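Local structure of L-glyceraldehyde 3-phosphate reductase (Clostridium beijerinckii, 6HG6) at residues L23-I28 against E291-L296; I57-L62 against L93-A98; S223-G228 against M281-V286. The protein probably reduces aldehydes such as furfural with NADPH, as an aldo-keto reductase built on a TIM barrel. All blocks are in the same frame, centred on the assembly; numbering follows the deposited sequence.

Contact 1 of 3, residues L23-I28 against E291-L296. With NDP (NADPH dihydro-nicotinamide-adenine-dinucleotide phosphate), chain B.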
loop_
_atom_site.group_PDB
_atom_site.type_symbol
_atom_site.label_atom_id
_atom_site.label_comp_id
_atom_site.label_asym_id
_atom_site.label_seq_id
_atom_site.Cartn_x
_atom_site.Cartn_y
_atom_site.Cartn_z
ATOM N N LEU A 23 4.340 -11.578 -10.447
ATOM C CA LEU A 23 4.081 -11.298 -9.023
ATOM C C LEU A 23 2.635 -10.800 -8.919
ATOM O O LEU A 23 2.320 -9.761 -9.513
ATOM C CB LEU A 23 5.072 -10.265 -8.523
ATOM C CG LEU A 23 4.948 -10.029 -7.019
ATOM C CD1 LEU A 23 5.393 -11.307 -6.301
ATOM C CD2 LEU A 23 5.724 -8.817 -6.527
ATOM N N LYS A 24 1.819 -11.471 -8.129
ATOM C CA LYS A 24 0.423 -11.043 -7.952
ATOM C C LYS A 24 0.212 -10.513 -6.553
ATOM O O LYS A 24 0.752 -11.082 -5.572
ATOM C CB LYS A 24 -0.520 -12.197 -8.241
ATOM C CG LYS A 24 -0.434 -12.741 -9.651
ATOM C CD LYS A 24 -1.569 -13.724 -9.854
ATOM C CE LYS A 24 -1.540 -14.317 -11.229
ATOM N NZ LYS A 24 -2.725 -15.160 -11.482
ATOM N N LEU A 25 -0.510 -9.398 -6.478
ATOM C CA LEU A 25 -0.923 -8.841 -5.188
ATOM C C LEU A 25 -2.390 -9.232 -4.995
ATOM O O LEU A 25 -3.162 -9.320 -5.953
ATOM C CB LEU A 25 -0.824 -7.314 -5.185
ATOM C CG LEU A 25 0.526 -6.697 -5.493
ATOM C CD1 LEU A 25 0.488 -5.191 -5.269
ATOM C CD2 LEU A 25 1.608 -7.327 -4.650
ATOM N N PRO A 26 -2.842 -9.399 -3.740
ATOM C CA PRO A 26 -4.274 -9.489 -3.463
ATOM C C PRO A 26 -4.855 -8.119 -3.861
ATOM O O PRO A 26 -4.172 -7.107 -3.698
ATOM C CB PRO A 26 -4.351 -9.613 -1.934
ATOM C CG PRO A 26 -3.082 -8.881 -1.458
ATOM C CD PRO A 26 -2.053 -9.266 -2.505
ATOM N N MET A 27 -6.100 -8.072 -4.299
ATOM C CA MET A 27 -6.708 -6.786 -4.700
ATOM C C MET A 27 -6.842 -5.880 -3.479
ATOM O O MET A 27 -6.833 -4.672 -3.678
ATOM C CB MET A 27 -8.053 -6.991 -5.384
ATOM C CG MET A 27 -7.871 -7.526 -6.765
ATOM S SD MET A 27 -9.484 -7.602 -7.625
ATOM C CE MET A 27 -9.839 -5.876 -7.897
ATOM N N ILE A 28 -6.898 -6.458 -2.287
ATOM C CA ILE A 28 -6.800 -5.729 -0.989
ATOM C C ILE A 28 -5.494 -6.149 -0.317
ATOM O O ILE A 28 -5.340 -7.323 -0.068
ATOM C CB ILE A 28 -7.994 -5.994 -0.030
ATOM C CG1 ILE A 28 -9.355 -5.731 -0.668
ATOM C CG2 ILE A 28 -7.824 -5.160 1.221
ATOM C CD1 ILE A 28 -9.450 -4.352 -1.223
ATOM N N GLU A 291 -5.033 -0.885 -14.392
ATOM C CA GLU A 291 -3.639 -0.485 -14.090
ATOM C C GLU A 291 -3.454 -0.304 -12.579
ATOM O O GLU A 291 -2.316 -0.264 -12.120
ATOM C CB GLU A 291 -3.170 0.751 -14.848
ATOM C CG GLU A 291 -4.012 1.997 -14.628
ATOM C CD GLU A 291 -5.153 2.187 -15.605
ATOM O OE1 GLU A 291 -5.836 1.168 -16.020
ATOM O OE2 GLU A 291 -5.362 3.383 -15.970
ATOM N N VAL A 292 -4.522 -0.245 -11.791
ATOM C CA VAL A 292 -4.351 -0.206 -10.312
ATOM C C VAL A 292 -4.390 -1.659 -9.850
ATOM O O VAL A 292 -5.403 -2.331 -10.040
ATOM C CB VAL A 292 -5.391 0.673 -9.605
ATOM C CG1 VAL A 292 -5.227 0.565 -8.098
ATOM C CG2 VAL A 292 -5.226 2.112 -10.071
ATOM N N THR A 293 -3.287 -2.138 -9.341
ATOM C CA THR A 293 -3.140 -3.575 -8.996
ATOM C C THR A 293 -3.883 -3.914 -7.699
ATOM O O THR A 293 -4.628 -4.894 -7.643
ATOM C CB THR A 293 -1.669 -3.919 -8.824
ATOM O OG1 THR A 293 -0.922 -3.383 -9.919
ATOM C CG2 THR A 293 -1.478 -5.417 -8.675
ATOM N N SER A 294 -3.745 -3.064 -6.706
ATOM C CA SER A 294 -4.207 -3.345 -5.333
ATOM C C SER A 294 -4.513 -2.047 -4.612
ATOM O O SER A 294 -3.987 -0.980 -4.973
ATOM C CB SER A 294 -3.104 -4.074 -4.573
ATOM O OG SER A 294 -3.527 -4.545 -3.311
ATOM N N VAL A 295 -5.392 -2.153 -3.646
ATOM C CA VAL A 295 -5.644 -0.996 -2.742
ATOM C C VAL A 295 -5.144 -1.402 -1.353
ATOM O O VAL A 295 -5.479 -2.512 -0.852
ATOM C CB VAL A 295 -7.113 -0.573 -2.741
ATOM C CG1 VAL A 295 -8.019 -1.699 -2.292
ATOM C CG2 VAL A 295 -7.305 0.668 -1.881
ATOM N N LEU A 296 -4.411 -0.485 -0.753
ATOM C CA LEU A 296 -3.782 -0.706 0.549
ATOM C C LEU A 296 -4.666 -0.108 1.626
ATOM O O LEU A 296 -4.967 1.115 1.569
ATOM C CB LEU A 296 -2.405 -0.075 0.324
ATOM C CG LEU A 296 -1.302 -0.356 1.289
ATOM C CD1 LEU A 296 -1.232 -1.788 1.773
ATOM C CD2 LEU A 296 -0.023 0.124 0.666
HETATM P PA NDP B . -7.218 3.854 4.533
HETATM O O1A NDP B . -7.430 5.076 3.703
HETATM O O2A NDP B . -7.708 2.490 4.165
HETATM O O5B NDP B . -7.621 4.161 6.060
HETATM C C5B NDP B . -7.515 3.105 7.051
HETATM C C4B NDP B . -8.304 3.487 8.275
HETATM O O4B NDP B . -9.669 3.759 7.865
HETATM C C3B NDP B . -8.421 2.429 9.382
HETATM O O3B NDP B . -7.356 2.475 10.328
HETATM C C2B NDP B . -9.749 2.817 10.019
HETATM O O2B NDP B . -9.499 3.937 10.863
HETATM C C1B NDP B . -10.574 3.244 8.811
HETATM N N9A NDP B . -11.325 2.184 8.149
HETATM C C8A NDP B . -10.822 1.109 7.458
HETATM N N7A NDP B . -11.748 0.353 6.921
HETATM C C5A NDP B . -12.940 0.969 7.276
HETATM C C6A NDP B . -14.287 0.654 7.009
HETATM N N6A NDP B . -14.668 -0.402 6.293
HETATM N N1A NDP B . -15.238 1.486 7.505
HETATM C C2A NDP B . -14.846 2.548 8.223
HETATM N N3A NDP B . -13.613 2.946 8.531
HETATM C C4A NDP B . -12.692 2.106 8.022
HETATM O O3 NDP B . -5.621 3.629 4.654
HETATM P PN NDP B . -4.423 4.361 5.423
HETATM O O1N NDP B . -4.393 3.816 6.811
HETATM O O2N NDP B . -4.450 5.839 5.202
HETATM O O5D NDP B . -3.168 3.765 4.602
HETATM C C5D NDP B . -3.156 2.339 4.333
HETATM C C4D NDP B . -1.728 1.883 4.148
HETATM O O4D NDP B . -1.150 2.576 3.027
HETATM C C3D NDP B . -0.757 2.196 5.284
HETATM O O3D NDP B . -0.929 1.280 6.356
HETATM C C2D NDP B . 0.576 2.055 4.540
HETATM O O2D NDP B . 0.919 0.700 4.410
HETATM C C1D NDP B . 0.259 2.667 3.179
HETATM N N1N NDP B . 0.666 4.092 3.091
HETATM C C2N NDP B . 1.718 4.450 2.284
HETATM C C3N NDP B . 2.319 5.677 2.359
HETATM C C7N NDP B . 3.473 5.985 1.442
HETATM O O7N NDP B . 3.954 5.104 0.704
HETATM N N7N NDP B . 3.960 7.225 1.484
HETATM C C4N NDP B . 1.775 6.652 3.367
HETATM C C5N NDP B . 0.522 6.239 4.033
HETATM C C6N NDP B . -0.008 5.055 3.819
HETATM P P2B NDP B . -10.421 4.090 12.181
HETATM O O1X NDP B . -10.938 2.764 12.704
HETATM O O2X NDP B . -9.511 4.777 13.187
HETATM O O3X NDP B . -11.538 4.995 11.683
#
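S294 and V295 supply the two hydrogen bonds between residues 23-28 and 291-296. The OG of S294 donates to the carbonyl O of P26 at 2.7 Å, from nearly straight beyond the carbonyl oxygen. Its chi1 of -172° swings OG away from the backbone N and out to the carbonyl of P26, with M27 O also near. The same OG is also hydrogen-bonded to the OG of S29, just past the first segment, so one buried hydroxyl ties P26 to the start of the next strand. The backbone bond runs from V295 N to M27 O at 2.9 Å and is nearly straight, 168° at the hydrogen.

Weaker CH-O contacts add to these. The CA of S294 lies 3.4 Å from M27 O, and the CA of I28 lies 3.5 Å from V295 O. I28 and V295 form a parallel bridge, as expected where the first and last strands of a barrel meet.

The apolar part centres on L25. Its CD1 reaches the CB of S294 at 3.8 Å and the CG2 of T293 at 3.9 Å. The L25 and T293 side chains cross at about a right angle. The OG1 of T293 is turned to another partner, the N of I219. L296 CG lies beside O4D of the nicotinamide ribose.

The contact closes the eight-stranded parallel barrel, joining strand 294-297 to strand 28-31. Strand 218-222 lies on the other side of strand 294-297. Strand 24-26 pairs with strand 15-17 in a separate antiparallel sheet. L25 packs on I191 of strand 189-195, and V292 on K209 of helix 208-214.

Contact 2 of 3, residues I57-L62 against L93-A98. With NDP (NADPH dihydro-nicotinamide-adenine-dinucleotide phosphate), chain B.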
loop_
_atom_site.group_PDB
_atom_site.type_symbol
_atom_site.label_atom_id
_atom_site.label_comp_id
_atom_site.label_asym_id
_atom_site.label_seq_id
_atom_site.Cartn_x
_atom_site.Cartn_y
_atom_site.Cartn_z
ATOM N N ILE A 57 -5.636 -11.916 2.255
ATOM C CA ILE A 57 -4.689 -10.789 2.134
ATOM C C ILE A 57 -3.289 -11.350 2.392
ATOM O O ILE A 57 -2.957 -11.696 3.536
ATOM C CB ILE A 57 -5.034 -9.611 3.037
ATOM C CG1 ILE A 57 -6.441 -9.134 2.686
ATOM C CG2 ILE A 57 -4.012 -8.546 2.814
ATOM C CD1 ILE A 57 -7.009 -8.137 3.689
ATOM N N THR A 58 -2.484 -11.432 1.332
ATOM C CA THR A 58 -1.153 -12.057 1.402
ATOM C C THR A 58 -0.068 -10.997 1.474
ATOM O O THR A 58 1.137 -11.387 1.512
ATOM C CB THR A 58 -0.950 -12.947 0.178
ATOM O OG1 THR A 58 -1.147 -12.167 -1.008
ATOM C CG2 THR A 58 -1.894 -14.109 0.204
ATOM N N HIS A 59 -0.433 -9.737 1.334
ATOM C CA HIS A 59 0.559 -8.649 1.255
ATOM C C HIS A 59 0.418 -7.743 2.468
ATOM O O HIS A 59 -0.680 -7.210 2.688
ATOM C CB HIS A 59 0.458 -7.930 -0.070
ATOM C CG HIS A 59 1.348 -6.751 -0.151
ATOM N ND1 HIS A 59 2.632 -6.763 0.433
ATOM C CD2 HIS A 59 1.214 -5.560 -0.773
ATOM C CE1 HIS A 59 3.199 -5.583 0.191
ATOM N NE2 HIS A 59 2.377 -4.849 -0.572
ATOM N N PHE A 60 1.499 -7.664 3.238
ATOM C CA PHE A 60 1.673 -6.791 4.409
ATOM C C PHE A 60 2.688 -5.721 4.031
ATOM O O PHE A 60 3.832 -6.053 3.661
ATOM C CB PHE A 60 2.075 -7.595 5.648
ATOM C CG PHE A 60 0.961 -8.489 6.109
ATOM C CD1 PHE A 60 0.826 -9.751 5.565
ATOM C CD2 PHE A 60 0.006 -8.056 7.010
ATOM C CE1 PHE A 60 -0.224 -10.571 5.943
ATOM C CE2 PHE A 60 -1.053 -8.872 7.387
ATOM C CZ PHE A 60 -1.156 -10.140 6.868
ATOM N N ASP A 61 2.261 -4.469 4.135
ATOM C CA ASP A 61 3.086 -3.308 3.721
ATOM C C ASP A 61 3.581 -2.582 4.963
ATOM O O ASP A 61 2.783 -2.174 5.816
ATOM C CB ASP A 61 2.277 -2.370 2.819
ATOM C CG ASP A 61 3.074 -1.197 2.302
ATOM O OD1 ASP A 61 3.977 -1.409 1.432
ATOM O OD2 ASP A 61 2.888 -0.094 2.895
ATOM N N LEU A 62 4.889 -2.448 5.050
ATOM C CA LEU A 62 5.568 -1.696 6.112
ATOM C C LEU A 62 6.485 -0.661 5.493
ATOM O O LEU A 62 6.617 -0.566 4.251
ATOM C CB LEU A 62 6.345 -2.678 6.979
ATOM C CG LEU A 62 5.459 -3.632 7.752
ATOM C CD1 LEU A 62 5.335 -4.947 6.972
ATOM C CD2 LEU A 62 6.024 -3.850 9.122
ATOM N N LEU A 93 3.776 -11.610 0.970
ATOM C CA LEU A 93 4.637 -10.569 0.395
ATOM C C LEU A 93 4.777 -9.497 1.459
ATOM O O LEU A 93 3.749 -8.919 1.934
ATOM C CB LEU A 93 4.090 -9.905 -0.861
ATOM C CG LEU A 93 3.913 -10.780 -2.061
ATOM C CD1 LEU A 93 3.418 -9.923 -3.226
ATOM C CD2 LEU A 93 5.177 -11.547 -2.385
ATOM N N ILE A 94 6.006 -9.282 1.880
ATOM C CA ILE A 94 6.331 -8.284 2.901
ATOM C C ILE A 94 7.155 -7.196 2.243
ATOM O O ILE A 94 8.145 -7.492 1.556
ATOM C CB ILE A 94 7.068 -8.950 4.062
ATOM C CG1 ILE A 94 6.247 -10.102 4.646
ATOM C CG2 ILE A 94 7.422 -7.879 5.079
ATOM C CD1 ILE A 94 7.043 -11.026 5.540
ATOM N N SER A 95 6.753 -5.961 2.427
ATOM C CA SER A 95 7.526 -4.831 1.888
ATOM C C SER A 95 8.131 -4.019 3.038
ATOM O O SER A 95 7.604 -4.013 4.171
ATOM C CB SER A 95 6.677 -3.935 1.054
ATOM O OG SER A 95 5.640 -3.386 1.878
ATOM N N THR A 96 9.164 -3.269 2.710
ATOM C CA THR A 96 9.547 -2.124 3.559
ATOM C C THR A 96 10.099 -1.040 2.625
ATOM O O THR A 96 10.125 -1.239 1.385
ATOM C CB THR A 96 10.479 -2.499 4.713
ATOM O OG1 THR A 96 10.419 -1.359 5.585
ATOM C CG2 THR A 96 11.884 -2.803 4.245
ATOM N N LYS A 97 10.462 0.088 3.196
ATOM C CA LYS A 97 10.822 1.291 2.444
ATOM C C LYS A 97 11.825 2.099 3.256
ATOM O O LYS A 97 11.880 1.962 4.477
ATOM C CB LYS A 97 9.582 2.172 2.191
ATOM C CG LYS A 97 8.288 1.418 1.926
ATOM C CD LYS A 97 7.166 2.358 1.463
ATOM C CE LYS A 97 5.846 1.670 1.227
ATOM N NZ LYS A 97 5.215 1.339 2.525
ATOM N N ALA A 98 12.548 2.934 2.534
ATOM C CA ALA A 98 13.438 3.965 3.084
ATOM C C ALA A 98 13.321 5.184 2.173
ATOM O O ALA A 98 13.254 5.024 0.910
ATOM C CB ALA A 98 14.848 3.437 3.132
HETATM P PA NDP B . -7.218 3.854 4.533
HETATM O O1A NDP B . -7.430 5.076 3.703
HETATM O O2A NDP B . -7.708 2.490 4.165
HETATM O O5B NDP B . -7.621 4.161 6.060
HETATM C C5B NDP B . -7.515 3.105 7.051
HETATM C C4B NDP B . -8.304 3.487 8.275
HETATM O O4B NDP B . -9.669 3.759 7.865
HETATM C C3B NDP B . -8.421 2.429 9.382
HETATM O O3B NDP B . -7.356 2.475 10.328
HETATM C C2B NDP B . -9.749 2.817 10.019
HETATM O O2B NDP B . -9.499 3.937 10.863
HETATM C C1B NDP B . -10.574 3.244 8.811
HETATM N N9A NDP B . -11.325 2.184 8.149
HETATM C C8A NDP B . -10.822 1.109 7.458
HETATM N N7A NDP B . -11.748 0.353 6.921
HETATM C C5A NDP B . -12.940 0.969 7.276
HETATM C C6A NDP B . -14.287 0.654 7.009
HETATM N N6A NDP B . -14.668 -0.402 6.293
HETATM N N1A NDP B . -15.238 1.486 7.505
HETATM C C2A NDP B . -14.846 2.548 8.223
HETATM N N3A NDP B . -13.613 2.946 8.531
HETATM C C4A NDP B . -12.692 2.106 8.022
HETATM O O3 NDP B . -5.621 3.629 4.654
HETATM P PN NDP B . -4.423 4.361 5.423
HETATM O O1N NDP B . -4.393 3.816 6.811
HETATM O O2N NDP B . -4.450 5.839 5.202
HETATM O O5D NDP B . -3.168 3.765 4.602
HETATM C C5D NDP B . -3.156 2.339 4.333
HETATM C C4D NDP B . -1.728 1.883 4.148
HETATM O O4D NDP B . -1.150 2.576 3.027
HETATM C C3D NDP B . -0.757 2.196 5.284
HETATM O O3D NDP B . -0.929 1.280 6.356
HETATM C C2D NDP B . 0.576 2.055 4.540
HETATM O O2D NDP B . 0.919 0.700 4.410
HETATM C C1D NDP B . 0.259 2.667 3.179
HETATM N N1N NDP B . 0.666 4.092 3.091
HETATM C C2N NDP B . 1.718 4.450 2.284
HETATM C C3N NDP B . 2.319 5.677 2.359
HETATM C C7N NDP B . 3.473 5.985 1.442
HETATM O O7N NDP B . 3.954 5.104 0.704
HETATM N N7N NDP B . 3.960 7.225 1.484
HETATM C C4N NDP B . 1.775 6.652 3.367
HETATM C C5N NDP B . 0.522 6.239 4.033
HETATM C C6N NDP B . -0.008 5.055 3.819
HETATM P P2B NDP B . -10.421 4.090 12.181
HETATM O O1X NDP B . -10.938 2.764 12.704
HETATM O O2X NDP B . -9.511 4.777 13.187
HETATM O O3X NDP B . -11.538 4.995 11.683
#
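Two torsions set the polar end of this strand pair, where D61 meets S95 and K97. D61 has CG anti to its N (chi1 -177°), while the lysine chain is extended until chi4 of 75° bends NZ back. The side chains of D61 and K97 cross at about a right angle. K97 NZ forms a salt bridge with D61 OD2 at 2.8 Å, on the syn side of the carboxylate and near its plane. K97 NZ also donates to L62 O at 2.9 Å. S95 OG donates to D61 OD1 at 2.6 Å, from above the carboxylate plane. D61 OD2 also accepts from O2D of the nicotinamide ribose, at 2.6 Å. The carboxylate is fixed in rotation by three partners. Y66 OH is a further partner of NZ. D61, Y66, K97 and H138 are consistent with the Asp-Tyr-Lys-His tetrad of aldo-keto reductases.

At the other end, L93 O accepts from F60 N and H59 ND1, each at 2.9 Å. The backbone N-H comes nearly end-on; the histidine N-H comes straight from above the carbonyl plane, with the oxygen in the ring plane. L93 N donates to T58 O at 2.7 Å.

Strands 59-61 and 93-98 run parallel, joined through helix 72-85 as a beta-alpha-beta unit. Strand 28-31 flanks the first and strand 132-137 the second. F60 packs on F77 of the intervening helix, and I94 on M127 of helix 113-127.

Contact 3 of 3, residues S223-G228 against M281-V286. With NDP (NADPH dihydro-nicotinamide-adenine-dinucleotide phosphate), chain B.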
loop_
_atom_site.group_PDB
_atom_site.type_symbol
_atom_site.label_atom_id
_atom_site.label_comp_id
_atom_site.label_asym_id
_atom_site.label_seq_id
_atom_site.Cartn_x
_atom_site.Cartn_y
_atom_site.Cartn_z
ATOM N N SER A 223 -4.185 5.271 1.132
ATOM C CA SER A 223 -5.122 6.276 1.674
ATOM C C SER A 223 -6.375 6.364 0.808
ATOM O O SER A 223 -6.834 7.466 0.511
ATOM C CB SER A 223 -4.484 7.624 1.768
ATOM O OG SER A 223 -5.399 8.530 2.340
ATOM N N PRO A 224 -6.970 5.222 0.392
ATOM C CA PRO A 224 -8.193 5.257 -0.419
ATOM C C PRO A 224 -9.416 5.858 0.293
ATOM O O PRO A 224 -10.384 6.182 -0.400
ATOM C CB PRO A 224 -8.483 3.771 -0.657
ATOM C CG PRO A 224 -7.825 3.086 0.536
ATOM C CD PRO A 224 -6.539 3.853 0.700
ATOM N N LEU A 225 -9.401 5.945 1.639
ATOM C CA LEU A 225 -10.556 6.482 2.397
ATOM C C LEU A 225 -10.333 7.942 2.766
ATOM O O LEU A 225 -11.210 8.499 3.445
ATOM C CB LEU A 225 -10.888 5.595 3.598
ATOM C CG LEU A 225 -11.085 4.124 3.244
ATOM C CD1 LEU A 225 -11.364 3.274 4.475
ATOM C CD2 LEU A 225 -12.168 3.946 2.197
ATOM N N ALA A 226 -9.294 8.576 2.224
ATOM C CA ALA A 226 -9.061 10.036 2.325
ATOM C C ALA A 226 -9.268 10.535 3.768
ATOM O O ALA A 226 -10.181 11.350 3.977
ATOM C CB ALA A 226 -9.991 10.730 1.359
ATOM N N GLN A 227 -8.453 10.035 4.708
ATOM C CA GLN A 227 -8.447 10.394 6.161
ATOM C C GLN A 227 -9.844 10.291 6.787
ATOM O O GLN A 227 -10.225 11.206 7.532
ATOM C CB GLN A 227 -7.934 11.811 6.420
ATOM C CG GLN A 227 -6.462 12.028 6.103
ATOM C CD GLN A 227 -6.218 12.739 4.793
ATOM O OE1 GLN A 227 -7.004 12.647 3.840
ATOM N NE2 GLN A 227 -5.115 13.471 4.739
ATOM N N GLY A 228 -10.578 9.213 6.518
ATOM C CA GLY A 228 -11.914 8.967 7.089
ATOM C C GLY A 228 -13.015 9.744 6.388
ATOM O O GLY A 228 -14.203 9.524 6.742
ATOM N N MET A 281 -17.401 1.563 -1.366
ATOM C CA MET A 281 -17.419 2.104 -2.744
ATOM C C MET A 281 -16.085 2.792 -3.034
ATOM O O MET A 281 -15.586 2.698 -4.169
ATOM C CB MET A 281 -18.537 3.111 -2.952
ATOM C CG MET A 281 -18.581 3.556 -4.375
ATOM S SD MET A 281 -19.937 4.674 -4.722
ATOM C CE MET A 281 -19.278 6.204 -4.046
ATOM N N ALA A 282 -15.519 3.479 -2.039
ATOM C CA ALA A 282 -14.242 4.196 -2.196
ATOM C C ALA A 282 -13.148 3.185 -2.554
ATOM O O ALA A 282 -12.288 3.536 -3.380
ATOM C CB ALA A 282 -13.916 4.986 -0.940
ATOM N N LEU A 283 -13.166 1.994 -1.935
ATOM C CA LEU A 283 -12.162 0.936 -2.211
ATOM C C LEU A 283 -12.398 0.381 -3.620
ATOM O O LEU A 283 -11.427 0.273 -4.368
ATOM C CB LEU A 283 -12.242 -0.187 -1.181
ATOM C CG LEU A 283 -11.945 0.202 0.267
ATOM C CD1 LEU A 283 -12.043 -1.031 1.151
ATOM C CD2 LEU A 283 -10.588 0.844 0.405
ATOM N N SER A 284 -13.650 0.096 -3.964
ATOM C CA SER A 284 -14.029 -0.411 -5.311
ATOM C C SER A 284 -13.607 0.606 -6.376
ATOM O O SER A 284 -13.105 0.193 -7.419
ATOM C CB SER A 284 -15.461 -0.715 -5.416
ATOM O OG SER A 284 -15.814 -1.698 -4.478
ATOM N N TRP A 285 -13.792 1.899 -6.122
ATOM C CA TRP A 285 -13.491 2.924 -7.142
ATOM C C TRP A 285 -11.989 2.938 -7.451
ATOM O O TRP A 285 -11.596 3.025 -8.629
ATOM C CB TRP A 285 -14.047 4.274 -6.669
ATOM C CG TRP A 285 -13.816 5.367 -7.653
ATOM C CD1 TRP A 285 -14.696 5.798 -8.592
ATOM C CD2 TRP A 285 -12.637 6.174 -7.803
ATOM N NE1 TRP A 285 -14.137 6.811 -9.312
ATOM C CE2 TRP A 285 -12.894 7.071 -8.863
ATOM C CE3 TRP A 285 -11.415 6.249 -7.147
ATOM C CZ2 TRP A 285 -11.954 7.993 -9.309
ATOM C CZ3 TRP A 285 -10.491 7.175 -7.583
ATOM C CH2 TRP A 285 -10.772 8.047 -8.628
ATOM N N VAL A 286 -11.145 2.890 -6.441
ATOM C CA VAL A 286 -9.685 2.912 -6.664
ATOM C C VAL A 286 -9.259 1.736 -7.562
ATOM O O VAL A 286 -8.257 1.893 -8.286
ATOM C CB VAL A 286 -8.972 2.924 -5.302
ATOM C CG1 VAL A 286 -7.577 2.487 -5.412
ATOM C CG2 VAL A 286 -9.078 4.301 -4.678
HETATM P PA NDP B . -7.218 3.854 4.533
HETATM O O1A NDP B . -7.430 5.076 3.703
HETATM O O2A NDP B . -7.708 2.490 4.165
HETATM O O5B NDP B . -7.621 4.161 6.060
HETATM C C5B NDP B . -7.515 3.105 7.051
HETATM C C4B NDP B . -8.304 3.487 8.275
HETATM O O4B NDP B . -9.669 3.759 7.865
HETATM C C3B NDP B . -8.421 2.429 9.382
HETATM O O3B NDP B . -7.356 2.475 10.328
HETATM C C2B NDP B . -9.749 2.817 10.019
HETATM O O2B NDP B . -9.499 3.937 10.863
HETATM C C1B NDP B . -10.574 3.244 8.811
HETATM N N9A NDP B . -11.325 2.184 8.149
HETATM C C8A NDP B . -10.822 1.109 7.458
HETATM N N7A NDP B . -11.748 0.353 6.921
HETATM C C5A NDP B . -12.940 0.969 7.276
HETATM C C6A NDP B . -14.287 0.654 7.009
HETATM N N6A NDP B . -14.668 -0.402 6.293
HETATM N N1A NDP B . -15.238 1.486 7.505
HETATM C C2A NDP B . -14.846 2.548 8.223
HETATM N N3A NDP B . -13.613 2.946 8.531
HETATM C C4A NDP B . -12.692 2.106 8.022
HETATM O O3 NDP B . -5.621 3.629 4.654
HETATM P PN NDP B . -4.423 4.361 5.423
HETATM O O1N NDP B . -4.393 3.816 6.811
HETATM O O2N NDP B . -4.450 5.839 5.202
HETATM O O5D NDP B . -3.168 3.765 4.602
HETATM C C5D NDP B . -3.156 2.339 4.333
HETATM C C4D NDP B . -1.728 1.883 4.148
HETATM O O4D NDP B . -1.150 2.576 3.027
HETATM C C3D NDP B . -0.757 2.196 5.284
HETATM O O3D NDP B . -0.929 1.280 6.356
HETATM C C2D NDP B . 0.576 2.055 4.540
HETATM O O2D NDP B . 0.919 0.700 4.410
HETATM C C1D NDP B . 0.259 2.667 3.179
HETATM N N1N NDP B . 0.666 4.092 3.091
HETATM C C2N NDP B . 1.718 4.450 2.284
HETATM C C3N NDP B . 2.319 5.677 2.359
HETATM C C7N NDP B . 3.473 5.985 1.442
HETATM O O7N NDP B . 3.954 5.104 0.704
HETATM N N7N NDP B . 3.960 7.225 1.484
HETATM C C4N NDP B . 1.775 6.652 3.367
HETATM C C5N NDP B . 0.522 6.239 4.033
HETATM C C6N NDP B . -0.008 5.055 3.819
HETATM P P2B NDP B . -10.421 4.090 12.181
HETATM O O1X NDP B . -10.938 2.764 12.704
HETATM O O2X NDP B . -9.511 4.777 13.187
HETATM O O3X NDP B . -11.538 4.995 11.683
HETATM O O HOH W 1 -11.401 6.266 -2.940
#
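L225 sits between the NADPH diphosphate and helix 278-286, and its atoms divide between the two. Its CB lies 3.5 Å from O1A of NADPH. A chi1 of -53° sets CG beside the backbone N, still near the phosphate oxygens O1A and O2A. There the chain forks. A chi2 of 178° carries CD1 on, extended, to the cofactor, where it meets C8A of the adenine at 3.7 Å. CD2 turns to the helix and touches the CB of A282 at 3.7 Å and the CD2 of L283 at 3.9 Å.

P224 is the second apolar link. Its CG meets the CD2 of L283 at 3.6 Å, and its CB faces the CG2 of V286. A water bridges the two backbones, donating to P224 O at 2.7 Å and to A282 O at 2.9 Å.

Residues 223 to 226 form a type I beta turn, which presents L225 N to O1A of NADPH at 3.0 Å. The chemistry is thus two-sided. The N-H of L225 donates to the phosphate oxygen O1A, while the turn meets the helix through carbon contacts and one water bridge.

All three contacts are buried. The segments of each reach NADPH, those of contact 1 through L296 alone. Contact 2 lies in the barrel wall and contact 1 at its closing seam; they touch where L25 meets L93 and P26 meets T58. Contact 1 is mixed, two hydrogen bonds beside a small leucine contact. Contact 2 is the most polar, with a salt bridge and a ladder of backbone bonds. Contact 3 lies further from the chain centre and joins a loop to an outer helix, through carbon and a water. That helix, 278-286, leads in the chain to strand 294-297 of contact 1, and V295 packs on P224 and V286. Contacts 2 and 3 do not touch; their centres are about 19 Å apart.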